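PDB 5Z5M: parahox neighbor from Phaeodactylum tricornutum CCAP 1055/1, which probably catalyses the last two steps from urate to (S)-allantoin, hydrolysing 5-hydroxyisourate and then decarboxylating the product, OHCU, stereoselectively. Local coordinates for residues P195-R200 against T220-R225; C185-T190 against V284-S289. All blocks are in the same frame, centred on the assembly; numbering follows the deposited sequence.

Contact 1 of 2, residues P195-R200 against T220-R225; sequences PAEKMR and TNDDGR
Thr-220 meets Ala-196, Lys-198 and Met-199, pinning together two loops of the transthyretin-like domain. Thr-220 CB lies 3.3 Å from Ala-196 O. The methyl CG2 of Thr-220 lies beside its own backbone N and reaches Ala-196 O at 3.8 Å. The hydroxyl OG1 makes two of the four hydrogen bonds across the contact. With chi1 at 59°, OG1 lies between its own backbone N and carbonyl carbon and faces 196-199. Thr-220 OG1 donates to Ala-196 O at 2.6 Å, in the carbonyl plane and on a lone pair. Thr-220 OG1 also accepts a nearly straight bond from Met-199 N at 2.8 Å. The Thr-220 backbone adds two bonds, Lys-198 N to its O and its N to Met-199 O. With alanine in place of this threonine, Ala-196 O and Met-199 N would probably lose their common partner, leaving the backbone bonds to hold the bend less firmly. Asn-221 to Gly-224 form a type I turn. Asn-221 OD1 takes Asp-223 N and Arg-225 N from opposite faces of its amide, the former closing an Asx turn. Pro-195 CB presses on Asp-223 O at 3.3 Å. Glu-197 OE1 and Asp-222 OD1 come within 3.2 Å, their carboxylate planes 55° apart. Lys-198 NZ bridges to Glu-197 OE1 at 2.8 Å. Its charge probably offsets part of the repulsion between the acids, while the neutral hydroxyl of Thr-220 joins the loops.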
loop_
_atom_site.group_PDB
_atom_site.type_symbol
_atom_site.label_atom_id
_atom_site.label_comp_id
_atom_site.label_asym_id
_atom_site.label_seq_id
_atom_site.Cartn_x
_atom_site.Cartn_y
_atom_site.Cartn_z
ATOM N N PRO A 195 -4.042 -7.180 14.357
ATOM C CA PRO A 195 -5.225 -6.316 14.357
ATOM C C PRO A 195 -5.049 -5.203 15.381
ATOM O O PRO A 195 -4.392 -5.419 16.400
ATOM C CB PRO A 195 -6.360 -7.261 14.768
ATOM C CG PRO A 195 -5.850 -8.623 14.472
ATOM C CD PRO A 195 -4.376 -8.572 14.703
ATOM N N ALA A 196 -5.614 -4.033 15.117
ATOM C CA ALA A 196 -5.485 -2.915 16.051
ATOM C C ALA A 196 -6.679 -2.864 17.000
ATOM O O ALA A 196 -7.763 -2.431 16.620
ATOM C CB ALA A 196 -5.348 -1.607 15.294
ATOM N N GLU A 197 -6.482 -3.309 18.238
ATOM C CA GLU A 197 -7.594 -3.406 19.177
ATOM C C GLU A 197 -7.786 -2.123 19.984
ATOM O O GLU A 197 -6.821 -1.408 20.274
ATOM C CB GLU A 197 -7.391 -4.591 20.125
ATOM C CG GLU A 197 -6.161 -4.486 21.005
ATOM C CD GLU A 197 -6.013 -5.661 21.950
ATOM O OE1 GLU A 197 -6.932 -5.882 22.767
ATOM O OE2 GLU A 197 -4.978 -6.358 21.881
ATOM N N LYS A 198 -9.045 -1.849 20.329
ATOM C CA LYS A 198 -9.439 -0.724 21.172
ATOM C C LYS A 198 -9.178 0.652 20.542
ATOM O O LYS A 198 -8.979 1.632 21.256
ATOM C CB LYS A 198 -8.734 -0.814 22.535
ATOM C CG LYS A 198 -8.932 -2.151 23.254
ATOM C CD LYS A 198 -8.344 -2.114 24.671
ATOM C CE LYS A 198 -7.146 -3.045 24.820
ATOM N NZ LYS A 198 -7.550 -4.463 25.054
ATOM N N MET A 199 -9.198 0.735 19.211
ATOM C CA MET A 199 -9.054 2.028 18.538
ATOM C C MET A 199 -10.423 2.688 18.389
ATOM O O MET A 199 -11.361 2.052 17.912
ATOM C CB MET A 199 -8.394 1.869 17.157
ATOM C CG MET A 199 -8.133 3.198 16.440
ATOM S SD MET A 199 -7.464 3.054 14.765
ATOM C CE MET A 199 -5.836 2.373 15.079
ATOM N N ARG A 200 -10.544 3.949 18.805
ATOM C CA ARG A 200 -11.784 4.702 18.605
ATOM C C ARG A 200 -11.920 5.097 17.149
ATOM O O ARG A 200 -10.948 5.500 16.513
ATOM C CB ARG A 200 -11.841 5.963 19.477
ATOM C CG ARG A 200 -11.910 5.721 20.966
ATOM C CD ARG A 200 -12.170 7.024 21.721
ATOM N NE ARG A 200 -11.253 8.096 21.335
ATOM C CZ ARG A 200 -11.633 9.336 21.036
ATOM N NH1 ARG A 200 -12.916 9.672 21.082
ATOM N NH2 ARG A 200 -10.730 10.246 20.697
ATOM N N THR A 220 -12.694 -0.693 18.044
ATOM C CA THR A 220 -12.320 -1.987 17.485
ATOM C C THR A 220 -12.205 -3.050 18.574
ATOM O O THR A 220 -11.815 -2.754 19.715
ATOM C CB THR A 220 -10.984 -1.924 16.718
ATOM O OG1 THR A 220 -9.940 -1.486 17.603
ATOM C CG2 THR A 220 -11.081 -0.977 15.524
ATOM N N ASN A 221 -12.538 -4.287 18.218
ATOM C CA ASN A 221 -12.376 -5.414 19.133
ATOM C C ASN A 221 -10.996 -6.046 18.961
ATOM O O ASN A 221 -10.160 -5.512 18.231
ATOM C CB ASN A 221 -13.485 -6.457 18.919
ATOM C CG ASN A 221 -13.540 -6.986 17.491
ATOM O OD1 ASN A 221 -12.535 -7.020 16.781
ATOM N ND2 ASN A 221 -14.729 -7.402 17.066
ATOM N N ASP A 222 -10.771 -7.188 19.610
ATOM C CA ASP A 222 -9.476 -7.872 19.552
ATOM C C ASP A 222 -9.149 -8.393 18.159
ATOM O O ASP A 222 -8.007 -8.754 17.874
ATOM C CB ASP A 222 -9.432 -9.036 20.547
ATOM C CG ASP A 222 -9.715 -8.602 21.974
ATOM O OD1 ASP A 222 -9.762 -7.380 22.230
ATOM O OD2 ASP A 222 -9.886 -9.487 22.841
ATOM N N ASP A 223 -10.157 -8.433 17.295
ATOM C CA ASP A 223 -9.980 -8.886 15.925
ATOM C C ASP A 223 -9.725 -7.695 14.990
ATOM O O ASP A 223 -9.467 -7.872 13.799
ATOM C CB ASP A 223 -11.211 -9.674 15.471
ATOM C CG ASP A 223 -10.972 -10.454 14.197
ATOM O OD1 ASP A 223 -9.802 -10.575 13.774
ATOM O OD2 ASP A 223 -11.961 -10.946 13.614
ATOM N N GLY A 224 -9.797 -6.484 15.538
ATOM C CA GLY A 224 -9.546 -5.276 14.767
ATOM C C GLY A 224 -10.769 -4.835 13.984
ATOM O O GLY A 224 -10.695 -3.950 13.130
ATOM N N ARG A 225 -11.902 -5.464 14.283
ATOM C CA ARG A 225 -13.148 -5.158 13.607
ATOM C C ARG A 225 -14.026 -4.336 14.526
ATOM O O ARG A 225 -13.714 -4.186 15.700
ATOM C CB ARG A 225 -13.830 -6.456 13.166
ATOM C CG ARG A 225 -12.930 -7.240 12.210
ATOM C CD ARG A 225 -13.565 -8.482 11.618
ATOM N NE ARG A 225 -12.873 -8.848 10.383
ATOM C CZ ARG A 225 -12.004 -9.848 10.268
ATOM N NH1 ARG A 225 -11.723 -10.614 11.310
ATOM N NH2 ARG A 225 -11.422 -10.090 9.100
#

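Contact 2 of 2, residues C185-T190 against V284-S289; sequences CHVLDT and VPLLVS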
loop_
_atom_site.group_PDB
_atom_site.type_symbol
_atom_site.label_atom_id
_atom_site.label_comp_id
_atom_site.label_asym_id
_atom_site.label_seq_id
_atom_site.Cartn_x
_atom_site.Cartn_y
_atom_site.Cartn_z
ATOM N N CYS A 185 -15.725 -2.378 8.756
ATOM C CA CYS A 185 -14.395 -1.811 8.859
ATOM C C CYS A 185 -13.460 -2.783 9.566
ATOM O O CYS A 185 -13.887 -3.583 10.396
ATOM C CB CYS A 185 -14.443 -0.481 9.606
ATOM S SG CYS A 185 -12.902 0.458 9.535
ATOM N N HIS A 186 -12.186 -2.714 9.212
ATOM C CA HIS A 186 -11.145 -3.507 9.842
ATOM C C HIS A 186 -9.905 -2.628 9.932
ATOM O O HIS A 186 -9.602 -1.889 8.996
ATOM C CB HIS A 186 -10.876 -4.779 9.032
ATOM C CG HIS A 186 -9.733 -5.601 9.539
ATOM N ND1 HIS A 186 -9.780 -6.286 10.733
ATOM C CD2 HIS A 186 -8.516 -5.857 9.004
ATOM C CE1 HIS A 186 -8.635 -6.923 10.918
ATOM N NE2 HIS A 186 -7.853 -6.678 9.883
ATOM N N VAL A 187 -9.207 -2.674 11.058
ATOM C CA VAL A 187 -7.962 -1.927 11.184
ATOM C C VAL A 187 -6.798 -2.880 11.431
ATOM O O VAL A 187 -6.831 -3.704 12.351
ATOM C CB VAL A 187 -8.010 -0.901 12.321
ATOM C CG1 VAL A 187 -6.698 -0.114 12.356
ATOM C CG2 VAL A 187 -9.204 0.021 12.149
ATOM N N LEU A 188 -5.777 -2.774 10.592
ATOM C CA LEU A 188 -4.581 -3.593 10.732
ATOM C C LEU A 188 -3.342 -2.747 10.996
ATOM O O LEU A 188 -3.045 -1.821 10.242
ATOM C CB LEU A 188 -4.363 -4.431 9.479
ATOM C CG LEU A 188 -3.064 -5.234 9.510
ATOM C CD1 LEU A 188 -3.269 -6.561 10.217
ATOM C CD2 LEU A 188 -2.536 -5.432 8.102
ATOM N N ASP A 189 -2.628 -3.082 12.067
ATOM C CA ASP A 189 -1.377 -2.429 12.444
ATOM C C ASP A 189 -0.230 -3.083 11.670
ATOM O O ASP A 189 0.213 -4.173 12.021
ATOM C CB ASP A 189 -1.177 -2.548 13.964
ATOM C CG ASP A 189 0.128 -1.935 14.465
ATOM O OD1 ASP A 189 0.973 -1.485 13.663
ATOM O OD2 ASP A 189 0.311 -1.931 15.701
ATOM N N THR A 190 0.252 -2.429 10.613
ATOM C CA THR A 190 1.264 -3.050 9.764
ATOM C C THR A 190 2.670 -2.924 10.341
ATOM O O THR A 190 3.610 -3.547 9.846
ATOM C CB THR A 190 1.254 -2.450 8.339
ATOM O OG1 THR A 190 1.465 -1.035 8.412
ATOM C CG2 THR A 190 -0.076 -2.721 7.665
ATOM N N VAL A 284 -14.518 -1.024 4.111
ATOM C CA VAL A 284 -13.548 0.054 3.949
ATOM C C VAL A 284 -12.610 0.085 5.143
ATOM O O VAL A 284 -12.873 0.772 6.128
ATOM C CB VAL A 284 -14.254 1.418 3.776
ATOM C CG1 VAL A 284 -13.227 2.547 3.568
ATOM C CG2 VAL A 284 -15.215 1.357 2.603
ATOM N N PRO A 285 -11.516 -0.687 5.062
ATOM C CA PRO A 285 -10.560 -0.875 6.151
ATOM C C PRO A 285 -9.443 0.169 6.182
ATOM O O PRO A 285 -9.329 1.001 5.279
ATOM C CB PRO A 285 -9.980 -2.255 5.849
ATOM C CG PRO A 285 -9.958 -2.302 4.358
ATOM C CD PRO A 285 -11.150 -1.492 3.880
ATOM N N LEU A 286 -8.621 0.102 7.223
ATOM C CA LEU A 286 -7.431 0.929 7.344
ATOM C C LEU A 286 -6.204 0.048 7.606
ATOM O O LEU A 286 -6.191 -0.748 8.550
ATOM C CB LEU A 286 -7.599 1.955 8.476
ATOM C CG LEU A 286 -6.406 2.872 8.757
ATOM C CD1 LEU A 286 -6.216 3.854 7.604
ATOM C CD2 LEU A 286 -6.568 3.607 10.083
ATOM N N LEU A 287 -5.184 0.185 6.763
ATOM C CA LEU A 287 -3.874 -0.410 7.012
ATOM C C LEU A 287 -2.982 0.702 7.532
ATOM O O LEU A 287 -2.821 1.703 6.851
ATOM C CB LEU A 287 -3.283 -1.023 5.738
ATOM C CG LEU A 287 -3.778 -2.378 5.218
ATOM C CD1 LEU A 287 -5.268 -2.372 4.915
ATOM C CD2 LEU A 287 -2.982 -2.777 3.981
ATOM N N VAL A 288 -2.412 0.565 8.727
ATOM C CA VAL A 288 -1.724 1.721 9.303
ATOM C C VAL A 288 -0.476 1.391 10.138
ATOM O O VAL A 288 -0.420 0.373 10.826
ATOM C CB VAL A 288 -2.713 2.546 10.168
ATOM C CG1 VAL A 288 -3.251 1.715 11.342
ATOM C CG2 VAL A 288 -2.075 3.832 10.661
ATOM N N SER A 289 0.531 2.254 10.031
ATOM C CA SER A 289 1.674 2.279 10.940
ATOM C C SER A 289 1.806 3.740 11.378
ATOM O O SER A 289 1.050 4.586 10.899
ATOM C CB SER A 289 2.945 1.757 10.258
ATOM O OG SER A 289 3.510 2.726 9.384
#
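This is a parallel strand pairing inside the transthyretin fold, in which Val-187, Leu-188 and Asp-189 of strand 182-189 bridge to Leu-286, Leu-287 and Val-288 of strand 281-289. The two strands run side by side in the mixed sheet of the sandwich, with strand 292-296 on the far side of 281-289. The segment axes are 4.9 Å apart and 26° from parallel. Backbone bonds alternate across the pair: Leu-286 N to His-186 O, Leu-188 N to Leu-286 O at 2.9 Å, Val-288 N to Leu-188 O, and Thr-190 N to Val-288 O. The first three are nearly straight. Val-187, Leu-286 and Val-288 share one face, where the last two pack on helix 249-256, and Leu-188 and Leu-287 share the other, against Tyr-296 of the third subunit. At the end of the pair, Asp-189 directs its carboxylate to Asn-192, Gly-191 and Tyr-252, while Ser-289 OG bonds to Thr-190 O of the fourth subunit and, reciprocally, Thr-190 O bonds to Ser-289 OG of that subunit. Val-288 holds CG1 between its backbone N and carbonyl carbon (chi1 62°), which carries Val-288 CG1 to 4.0 Å from Val-187 CG1 and 3.7 Å from Leu-188 O.

How the contacts relate
Contact 1 and contact 2 have centres about 9 Å apart and meet at Val-187. Residues 284-289 exchange backbone bonds with His-186 and Leu-188, on one edge of strand 182-189. Val-187 turns its own N and O to the other edge, toward contact 1. There Gly-224 O lies 2.9 Å from Val-187 N, and Ala-196 N lies 3.0 Å from Val-187 O, both probable hydrogen bonds. The strand is thus flanked by the loops and by its parallel partner. The side chain of Val-187 also touches Ala-196, Met-199 and Thr-220. His-186 packs nearby, with His-186 CE1 3.1 Å from Asp-223 O. Both contacts belong to the transthyretin-like domain, which probably carries the hydroxyisourate hydrolase activity.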